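Local coordinates for lipoprotein (Colwellia psychrerythraea, PDB 3O0Y) that is a putative lipoprotein of unknown function whose DUF885 family belongs to the metallopeptidase-related Peptidase_MA clan, at residues Y35-Q40 with L84-T89; A340-P345 with P428-K433; L432-Y437 with L495-A500. One frame throughout, in Å; residues are numbered along the deposited sequence.

Contacts 2 and 3 are neighbours, their centres about 11 Å apart, and share L432 and K433 on helix 432-439; contact 1 lies across the chain's centre, with its centre about 49 Å from that of contact 2 and 40 Å from that of contact 3. Contacts 1 and 3 join two helices each and are buried, whereas contact 2 is partly buried and uses the turn before helix 432-439. The chemistry changes accordingly. Contact 1 sets an isoleucine methyl against a glutamine amide and an alanine, contact 2 packs an aromatic ring and two prolyl carbons against L341 and N342 of helix 334-342, and contact 3 brings two backbones close through threonine, glycine and alanine.

Contact 1. Residues Y35-Q40 with L84-T89; sequences YLQAKQ and LSISNT
The side chain of I86 leaves its helix with CG1 anti to the carbonyl carbon (chi1 -70°) and CD1 carried on outward (chi2 166°), which puts this terminal methyl against Q37 and A38. Q37 answers with CG anti to its backbone N (chi1 -178°) and an extended chain, so that its amide runs obliquely over the isoleucine. The I86 CD1 methyl stands over the flat of that amide, 3.7 Å from Q37 CD, and at the same distance from Q37 NE2. Farther back, I86 CG1 comes to 4.0 Å from Q37 CD. The same methyl also meets A38, where I86 CD1 is 3.8 Å from A38 N and 4.2 Å from A38 CB. I86 thus supplies the bridging side chain between two segments whose nearest CA atoms, those of A38 and I86, are 7.0 Å apart. The polar end of Q37 is used as well: NE2 donates to the carboxylate of E82, one turn earlier on helix 73-92. With an alanine in place of Q37, E82 would probably lose this amide partner and the I86 methyl the flat group that covers it. The contact joins helix 27-44 to helix 73-92 by plain packing. Helix 100-117 closes the buried side, with T113 touching both A38 and S87 and A110 O bonded to S87 OG, while L460 of helix 459-462 also packs on A38.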
loop_
_atom_site.group_PDB
_atom_site.type_symbol
_atom_site.label_atom_id
_atom_site.label_comp_id
_atom_site.label_asym_id
_atom_site.label_seq_id
_atom_site.Cartn_x
_atom_site.Cartn_y
_atom_site.Cartn_z
ATOM N N TYR A 35 -16.577 -14.320 -11.343
ATOM C CA TYR A 35 -15.987 -13.061 -10.846
ATOM C C TYR A 35 -16.692 -12.604 -9.601
ATOM O O TYR A 35 -16.074 -12.136 -8.629
ATOM C CB TYR A 35 -16.095 -11.949 -11.866
ATOM C CG TYR A 35 -15.461 -12.173 -13.268
ATOM C CD1 TYR A 35 -14.485 -13.120 -13.504
ATOM C CD2 TYR A 35 -15.911 -11.440 -14.322
ATOM C CE1 TYR A 35 -13.996 -13.323 -14.760
ATOM C CE2 TYR A 35 -15.394 -11.598 -15.602
ATOM C CZ TYR A 35 -14.407 -12.526 -15.830
ATOM O OH TYR A 35 -13.889 -12.776 -17.120
ATOM N N LEU A 36 -18.007 -12.799 -9.574
ATOM C CA LEU A 36 -18.803 -12.572 -8.370
ATOM C C LEU A 36 -18.449 -13.482 -7.231
ATOM O O LEU A 36 -18.327 -13.059 -6.051
ATOM C CB LEU A 36 -20.284 -12.686 -8.703
ATOM C CG LEU A 36 -21.218 -12.194 -7.560
ATOM C CD1 LEU A 36 -21.071 -10.631 -7.274
ATOM C CD2 LEU A 36 -22.690 -12.527 -7.944
ATOM N N GLN A 37 -18.272 -14.768 -7.552
ATOM C CA GLN A 37 -17.911 -15.723 -6.546
ATOM C C GLN A 37 -16.548 -15.388 -5.886
ATOM O O GLN A 37 -16.366 -15.528 -4.680
ATOM C CB GLN A 37 -17.860 -17.102 -7.153
ATOM C CG GLN A 37 -17.537 -18.172 -6.114
ATOM C CD GLN A 37 -17.256 -19.563 -6.759
ATOM O OE1 GLN A 37 -17.511 -19.785 -7.962
ATOM N NE2 GLN A 37 -16.652 -20.471 -5.967
ATOM N N ALA A 38 -15.577 -15.004 -6.702
ATOM C CA ALA A 38 -14.295 -14.496 -6.198
ATOM C C ALA A 38 -14.440 -13.299 -5.258
ATOM O O ALA A 38 -13.880 -13.305 -4.163
ATOM C CB ALA A 38 -13.294 -14.156 -7.359
ATOM N N LYS A 39 -15.173 -12.287 -5.709
ATOM C CA LYS A 39 -15.423 -11.154 -4.835
ATOM C C LYS A 39 -16.022 -11.573 -3.480
ATOM O O LYS A 39 -15.519 -11.173 -2.430
ATOM C CB LYS A 39 -16.368 -10.229 -5.561
ATOM C CG LYS A 39 -16.873 -9.124 -4.649
ATOM C CD LYS A 39 -17.857 -8.298 -5.419
ATOM C CE LYS A 39 -19.198 -8.322 -5.016
ATOM N NZ LYS A 39 -20.013 -7.076 -5.484
ATOM N N GLN A 40 -17.098 -12.365 -3.511
ATOM C CA GLN A 40 -17.880 -12.658 -2.306
ATOM C C GLN A 40 -17.103 -13.581 -1.366
ATOM O O GLN A 40 -17.103 -13.384 -0.143
ATOM C CB GLN A 40 -19.272 -13.191 -2.682
ATOM C CG GLN A 40 -20.079 -12.130 -3.436
ATOM C CD GLN A 40 -21.531 -12.440 -3.608
ATOM O OE1 GLN A 40 -21.927 -13.595 -3.738
ATOM N NE2 GLN A 40 -22.337 -11.387 -3.687
ATOM N N LEU A 84 -7.815 -20.348 -6.221
ATOM C CA LEU A 84 -7.015 -21.006 -7.281
ATOM C C LEU A 84 -7.952 -21.796 -8.247
ATOM O O LEU A 84 -7.818 -21.750 -9.456
ATOM C CB LEU A 84 -5.965 -21.934 -6.625
ATOM C CG LEU A 84 -4.951 -22.466 -7.633
ATOM C CD1 LEU A 84 -4.213 -21.294 -8.352
ATOM C CD2 LEU A 84 -3.927 -23.394 -6.950
ATOM N N SER A 85 -8.945 -22.468 -7.698
ATOM C CA SER A 85 -9.949 -23.186 -8.504
ATOM C C SER A 85 -10.692 -22.221 -9.413
ATOM O O SER A 85 -10.829 -22.464 -10.587
ATOM C CB SER A 85 -10.956 -23.876 -7.610
ATOM O OG SER A 85 -10.223 -24.970 -7.053
ATOM N N ILE A 86 -11.070 -21.088 -8.851
ATOM C CA ILE A 86 -11.744 -20.063 -9.643
ATOM C C ILE A 86 -10.842 -19.555 -10.780
ATOM O O ILE A 86 -11.285 -19.446 -11.916
ATOM C CB ILE A 86 -12.258 -18.903 -8.795
ATOM C CG1 ILE A 86 -13.438 -19.316 -7.921
ATOM C CG2 ILE A 86 -12.684 -17.731 -9.652
ATOM C CD1 ILE A 86 -13.745 -18.297 -6.840
ATOM N N SER A 87 -9.577 -19.260 -10.468
ATOM C CA SER A 87 -8.619 -18.788 -11.427
ATOM C C SER A 87 -8.482 -19.773 -12.569
ATOM O O SER A 87 -8.504 -19.390 -13.713
ATOM C CB SER A 87 -7.243 -18.611 -10.728
ATOM O OG SER A 87 -6.283 -18.134 -11.610
ATOM N N ASN A 88 -8.333 -21.074 -12.249
ATOM C CA ASN A 88 -8.133 -22.064 -13.262
ATOM C C ASN A 88 -9.414 -22.240 -14.139
ATOM O O ASN A 88 -9.319 -22.445 -15.331
ATOM C CB ASN A 88 -7.690 -23.387 -12.587
ATOM C CG ASN A 88 -6.250 -23.362 -12.249
ATOM O OD1 ASN A 88 -5.476 -22.652 -12.908
ATOM N ND2 ASN A 88 -5.850 -24.124 -11.192
ATOM N N THR A 89 -10.582 -22.126 -13.564
ATOM C CA THR A 89 -11.843 -22.301 -14.315
ATOM C C THR A 89 -11.980 -21.100 -15.260
ATOM O O THR A 89 -12.253 -21.280 -16.473
ATOM C CB THR A 89 -13.025 -22.378 -13.378
ATOM O OG1 THR A 89 -12.849 -23.536 -12.539
ATOM C CG2 THR A 89 -14.332 -22.463 -14.180
#

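Contact 2. Residues A340-P345 with P428-K433; sequences ALNEEP and PKFGLK
F430 packs against L341 and N342 from a type I beta turn, P428 to G431, that leads directly into helix 432-439. The evidence for the turn is the bond from G431 N to P428 O, 3.0 Å long, together with the backbone angles of K429 and F430. Followed outward, the F430 side chain starts from a CB directed toward segment 340-345. Its CG sits between the backbone N and the carbonyl carbon (chi1 56°), a placement that folds the ring back over the turn, and P428 CB consequently lies 3.6 Å above one face of the F430 ring, offset toward its rim. Along one side of the ring, CE1 approaches the amide oxygen of Q499 in helix 491-515. Along the other, F430 CE2 packs 3.8 Å from L341 CB. The outermost atom, F430 CZ, reaches the backbone of helix 334-342 at 4.0 Å from N342 N and 4.1 Å from N342 CA. Both N342 N and L341 O lie at the ring's edge, in its plane, so the phenyl group is inserted edge-on against the helix backbone. F347 makes an edge-to-face pair with the same ring and F492 touches it too, which makes this a small aromatic cluster; a glycerol, probably from the crystallisation liquor, lies about 4 Å from the F430 side chain. Beside the ring, the N342 side chain lies across the proline, its CG 4.0 Å from P428 CB.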
loop_
_atom_site.group_PDB
_atom_site.type_symbol
_atom_site.label_atom_id
_atom_site.label_comp_id
_atom_site.label_asym_id
_atom_site.label_seq_id
_atom_site.Cartn_x
_atom_site.Cartn_y
_atom_site.Cartn_z
ATOM N N ALA A 340 22.675 18.667 3.829
ATOM C CA ALA A 340 23.002 20.039 4.129
ATOM C C ALA A 340 21.791 20.953 3.878
ATOM O O ALA A 340 21.477 21.796 4.716
ATOM C CB ALA A 340 24.207 20.559 3.228
ATOM N N LEU A 341 21.077 20.740 2.786
ATOM C CA LEU A 341 19.950 21.580 2.513
ATOM C C LEU A 341 18.892 21.371 3.594
ATOM O O LEU A 341 18.204 22.282 3.940
ATOM C CB LEU A 341 19.352 21.286 1.137
ATOM C CG LEU A 341 20.176 21.727 -0.085
ATOM C CD1 LEU A 341 19.670 21.067 -1.387
ATOM C CD2 LEU A 341 20.264 23.238 -0.221
ATOM N N ASN A 342 18.694 20.137 4.050
ATOM C CA ASN A 342 17.656 19.853 5.034
ATOM C C ASN A 342 17.952 20.591 6.362
ATOM O O ASN A 342 17.041 20.738 7.173
ATOM C CB ASN A 342 17.629 18.370 5.213
ATOM C CG ASN A 342 16.279 17.783 5.647
ATOM O OD1 ASN A 342 15.535 18.360 6.464
ATOM N ND2 ASN A 342 16.068 16.531 5.230
ATOM N N GLU A 343 19.157 21.134 6.562
ATOM C CA GLU A 343 19.489 21.879 7.764
ATOM C C GLU A 343 19.202 23.349 7.659
ATOM O O GLU A 343 19.167 24.053 8.686
ATOM C CB GLU A 343 20.943 21.682 8.155
ATOM C CG GLU A 343 21.408 20.246 8.117
ATOM C CD GLU A 343 21.209 19.484 9.373
ATOM O OE1 GLU A 343 20.434 20.015 10.233
ATOM O OE2 GLU A 343 21.837 18.357 9.476
ATOM N N GLU A 344 18.886 23.860 6.454
ATOM C CA GLU A 344 18.761 25.278 6.328
ATOM C C GLU A 344 17.411 25.812 6.709
ATOM O O GLU A 344 16.386 25.204 6.395
ATOM C CB GLU A 344 19.062 25.711 4.874
ATOM C CG GLU A 344 20.488 25.327 4.447
ATOM C CD GLU A 344 20.823 25.676 2.988
ATOM O OE1 GLU A 344 19.924 26.226 2.275
ATOM O OE2 GLU A 344 21.999 25.346 2.579
ATOM N N PRO A 345 17.382 26.972 7.398
ATOM C CA PRO A 345 16.119 27.408 7.880
ATOM C C PRO A 345 15.045 27.690 6.818
ATOM O O PRO A 345 13.848 27.583 7.104
ATOM C CB PRO A 345 16.438 28.687 8.690
ATOM C CG PRO A 345 17.803 28.999 8.431
ATOM C CD PRO A 345 18.490 27.811 7.879
ATOM N N PRO A 428 11.085 18.502 5.147
ATOM C CA PRO A 428 11.702 19.668 4.533
ATOM C C PRO A 428 10.786 20.230 3.454
ATOM O O PRO A 428 10.134 19.516 2.685
ATOM C CB PRO A 428 12.974 19.109 3.896
ATOM C CG PRO A 428 12.712 17.655 3.640
ATOM C CD PRO A 428 11.823 17.256 4.852
ATOM N N LYS A 429 10.767 21.544 3.338
ATOM C CA LYS A 429 9.864 22.140 2.396
ATOM C C LYS A 429 10.025 21.657 0.964
ATOM O O LYS A 429 9.027 21.649 0.211
ATOM C CB LYS A 429 9.935 23.640 2.409
ATOM C CG LYS A 429 9.558 24.244 3.821
ATOM C CD LYS A 429 9.392 25.746 3.713
ATOM C CE LYS A 429 9.077 26.380 5.083
ATOM N NZ LYS A 429 8.787 27.838 4.964
ATOM N N PHE A 430 11.254 21.384 0.583
ATOM C CA PHE A 430 11.584 20.975 -0.822
ATOM C C PHE A 430 11.111 19.568 -1.185
ATOM O O PHE A 430 11.229 19.164 -2.321
ATOM C CB PHE A 430 13.073 21.125 -1.096
ATOM C CG PHE A 430 13.986 20.380 -0.156
ATOM C CD1 PHE A 430 14.115 19.013 -0.227
ATOM C CD2 PHE A 430 14.781 21.072 0.753
ATOM C CE1 PHE A 430 14.970 18.327 0.571
ATOM C CE2 PHE A 430 15.668 20.384 1.608
ATOM C CZ PHE A 430 15.787 19.036 1.522
ATOM N N GLY A 431 10.617 18.807 -0.199
ATOM C CA GLY A 431 10.090 17.475 -0.478
ATOM C C GLY A 431 8.580 17.326 -0.492
ATOM O O GLY A 431 8.041 16.264 -0.856
ATOM N N LEU A 432 7.879 18.390 -0.117
ATOM C CA LEU A 432 6.444 18.294 0.051
ATOM C C LEU A 432 5.626 18.285 -1.232
ATOM O O LEU A 432 4.577 17.647 -1.257
ATOM C CB LEU A 432 5.989 19.376 1.003
ATOM C CG LEU A 432 4.548 19.370 1.482
ATOM C CD1 LEU A 432 4.224 18.062 2.226
ATOM C CD2 LEU A 432 4.286 20.632 2.471
ATOM N N LYS A 433 6.027 19.035 -2.254
ATOM C CA LYS A 433 5.279 19.008 -3.506
ATOM C C LYS A 433 5.273 17.593 -4.059
ATOM O O LYS A 433 4.193 17.027 -4.340
ATOM C CB LYS A 433 5.878 19.979 -4.546
ATOM C CG LYS A 433 5.426 21.389 -4.437
ATOM C CD LYS A 433 6.059 22.210 -5.629
ATOM C CE LYS A 433 5.696 23.633 -5.630
ATOM N NZ LYS A 433 6.440 24.437 -6.643
#

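Contact 3. Residues L432-Y437 with L495-A500; sequences LKTLTY and LGRLQA
Van der Waals packing carries this contact, and T434 is its centre, meeting R497 at about a right angle. A chi1 of -155° swings T434 OG1 away from its own backbone N and sets that oxygen against the backbone and aliphatic start of R497, 3.6 Å from R497 CA. The other branch, T434 CG2, lies 3.7 Å from G496 O and 3.8 Å from A500 CB. The CA atoms of T434 and R497 are 5.1 Å apart, and the segment axes approach to 8.3 Å.

Hydrogen bonds run outward or within a helix. T434 OG1 bonds to E478 OE1 of helix 467-483. T436 OG1 donates to L432 O at 2.8 Å, from the opposite face of that carbonyl to T436 N, so two donors grip one oxygen.

Charged ends lead away from the contact: R497 NH2 forms a salt bridge with D494 while its NH1 binds a Tris molecule, probably from the crystallisation liquor, and K433 pairs with D490.

Helix 432-439 carries a His-Glu pair near its end, which may correspond to the metal-binding helix of Peptidase_MA relatives; it meets helix 491-515 in a helix-helix packing centred on T434, crossing at 56°.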
loop_
_atom_site.group_PDB
_atom_site.type_symbol
_atom_site.label_atom_id
_atom_site.label_comp_id
_atom_site.label_asym_id
_atom_site.label_seq_id
_atom_site.Cartn_x
_atom_site.Cartn_y
_atom_site.Cartn_z
ATOM N N LEU A 432 7.879 18.390 -0.117
ATOM C CA LEU A 432 6.444 18.294 0.051
ATOM C C LEU A 432 5.626 18.285 -1.232
ATOM O O LEU A 432 4.577 17.647 -1.257
ATOM C CB LEU A 432 5.989 19.376 1.003
ATOM C CG LEU A 432 4.548 19.370 1.482
ATOM C CD1 LEU A 432 4.224 18.062 2.226
ATOM C CD2 LEU A 432 4.286 20.632 2.471
ATOM N N LYS A 433 6.027 19.035 -2.254
ATOM C CA LYS A 433 5.279 19.008 -3.506
ATOM C C LYS A 433 5.273 17.593 -4.059
ATOM O O LYS A 433 4.193 17.027 -4.340
ATOM C CB LYS A 433 5.878 19.979 -4.546
ATOM C CG LYS A 433 5.426 21.389 -4.437
ATOM C CD LYS A 433 6.059 22.210 -5.629
ATOM C CE LYS A 433 5.696 23.633 -5.630
ATOM N NZ LYS A 433 6.440 24.437 -6.643
ATOM N N THR A 434 6.452 16.939 -4.147
ATOM C CA THR A 434 6.471 15.641 -4.810
ATOM C C THR A 434 5.635 14.621 -4.049
ATOM O O THR A 434 4.926 13.790 -4.638
ATOM C CB THR A 434 7.889 15.164 -5.141
ATOM O OG1 THR A 434 7.784 14.240 -6.253
ATOM C CG2 THR A 434 8.612 14.569 -3.902
ATOM N N LEU A 435 5.696 14.696 -2.714
ATOM C CA LEU A 435 4.896 13.781 -1.864
ATOM C C LEU A 435 3.421 14.015 -2.130
ATOM O O LEU A 435 2.624 13.072 -2.228
ATOM C CB LEU A 435 5.229 13.973 -0.426
ATOM C CG LEU A 435 4.461 13.092 0.551
ATOM C CD1 LEU A 435 4.876 11.599 0.254
ATOM C CD2 LEU A 435 4.773 13.508 1.989
ATOM N N THR A 436 3.062 15.285 -2.264
ATOM C CA THR A 436 1.680 15.662 -2.426
ATOM C C THR A 436 1.123 15.240 -3.808
ATOM O O THR A 436 -0.060 14.784 -3.938
ATOM C CB THR A 436 1.502 17.149 -2.166
ATOM O OG1 THR A 436 1.869 17.458 -0.805
ATOM C CG2 THR A 436 0.111 17.630 -2.524
ATOM N N TYR A 437 1.977 15.327 -4.835
ATOM C CA TYR A 437 1.590 14.800 -6.126
ATOM C C TYR A 437 1.466 13.326 -6.159
ATOM O O TYR A 437 0.555 12.765 -6.811
ATOM C CB TYR A 437 2.506 15.344 -7.229
ATOM C CG TYR A 437 2.650 16.855 -7.282
ATOM C CD1 TYR A 437 1.595 17.729 -6.998
ATOM C CD2 TYR A 437 3.877 17.442 -7.572
ATOM C CE1 TYR A 437 1.756 19.054 -7.005
ATOM C CE2 TYR A 437 4.014 18.773 -7.638
ATOM C CZ TYR A 437 2.979 19.598 -7.338
ATOM O OH TYR A 437 3.161 20.993 -7.312
ATOM N N LEU A 495 14.633 19.267 -7.007
ATOM C CA LEU A 495 15.532 18.328 -6.322
ATOM C C LEU A 495 14.864 17.389 -5.370
ATOM O O LEU A 495 15.261 16.205 -5.296
ATOM C CB LEU A 495 16.654 19.097 -5.601
ATOM C CG LEU A 495 17.752 19.755 -6.432
ATOM C CD1 LEU A 495 18.617 20.755 -5.617
ATOM C CD2 LEU A 495 18.681 18.635 -7.057
ATOM N N GLY A 496 13.827 17.856 -4.691
ATOM C CA GLY A 496 13.032 16.969 -3.867
ATOM C C GLY A 496 12.307 15.864 -4.688
ATOM O O GLY A 496 12.273 14.693 -4.262
ATOM N N ARG A 497 11.762 16.235 -5.845
ATOM C CA ARG A 497 11.198 15.277 -6.741
ATOM C C ARG A 497 12.219 14.259 -7.194
ATOM O O ARG A 497 11.953 13.054 -7.121
ATOM C CB ARG A 497 10.614 15.915 -7.978
ATOM C CG ARG A 497 10.177 14.988 -9.051
ATOM C CD ARG A 497 9.756 15.821 -10.291
ATOM N NE ARG A 497 10.890 16.421 -10.971
ATOM C CZ ARG A 497 11.545 15.909 -12.023
ATOM N NH1 ARG A 497 11.253 14.765 -12.515
ATOM N NH2 ARG A 497 12.429 16.634 -12.693
ATOM N N LEU A 498 13.397 14.754 -7.581
ATOM C CA LEU A 498 14.434 13.839 -8.085
ATOM C C LEU A 498 14.965 12.972 -6.935
ATOM O O LEU A 498 15.241 11.792 -7.163
ATOM C CB LEU A 498 15.549 14.619 -8.776
ATOM C CG LEU A 498 15.102 15.261 -10.101
ATOM C CD1 LEU A 498 16.146 16.353 -10.480
ATOM C CD2 LEU A 498 15.013 14.181 -11.147
ATOM N N GLN A 499 15.067 13.511 -5.697
ATOM C CA GLN A 499 15.448 12.723 -4.549
ATOM C C GLN A 499 14.487 11.570 -4.296
ATOM O O GLN A 499 14.928 10.458 -3.986
ATOM C CB GLN A 499 15.495 13.549 -3.307
ATOM C CG GLN A 499 16.004 12.832 -2.103
ATOM C CD GLN A 499 16.021 13.754 -0.869
ATOM O OE1 GLN A 499 15.102 14.591 -0.696
ATOM N NE2 GLN A 499 17.021 13.555 0.015
ATOM N N ALA A 500 13.219 11.833 -4.449
ATOM C CA ALA A 500 12.144 10.799 -4.262
ATOM C C ALA A 500 12.272 9.740 -5.390
ATOM O O ALA A 500 12.092 8.567 -5.152
ATOM C CB ALA A 500 10.780 11.459 -4.238
#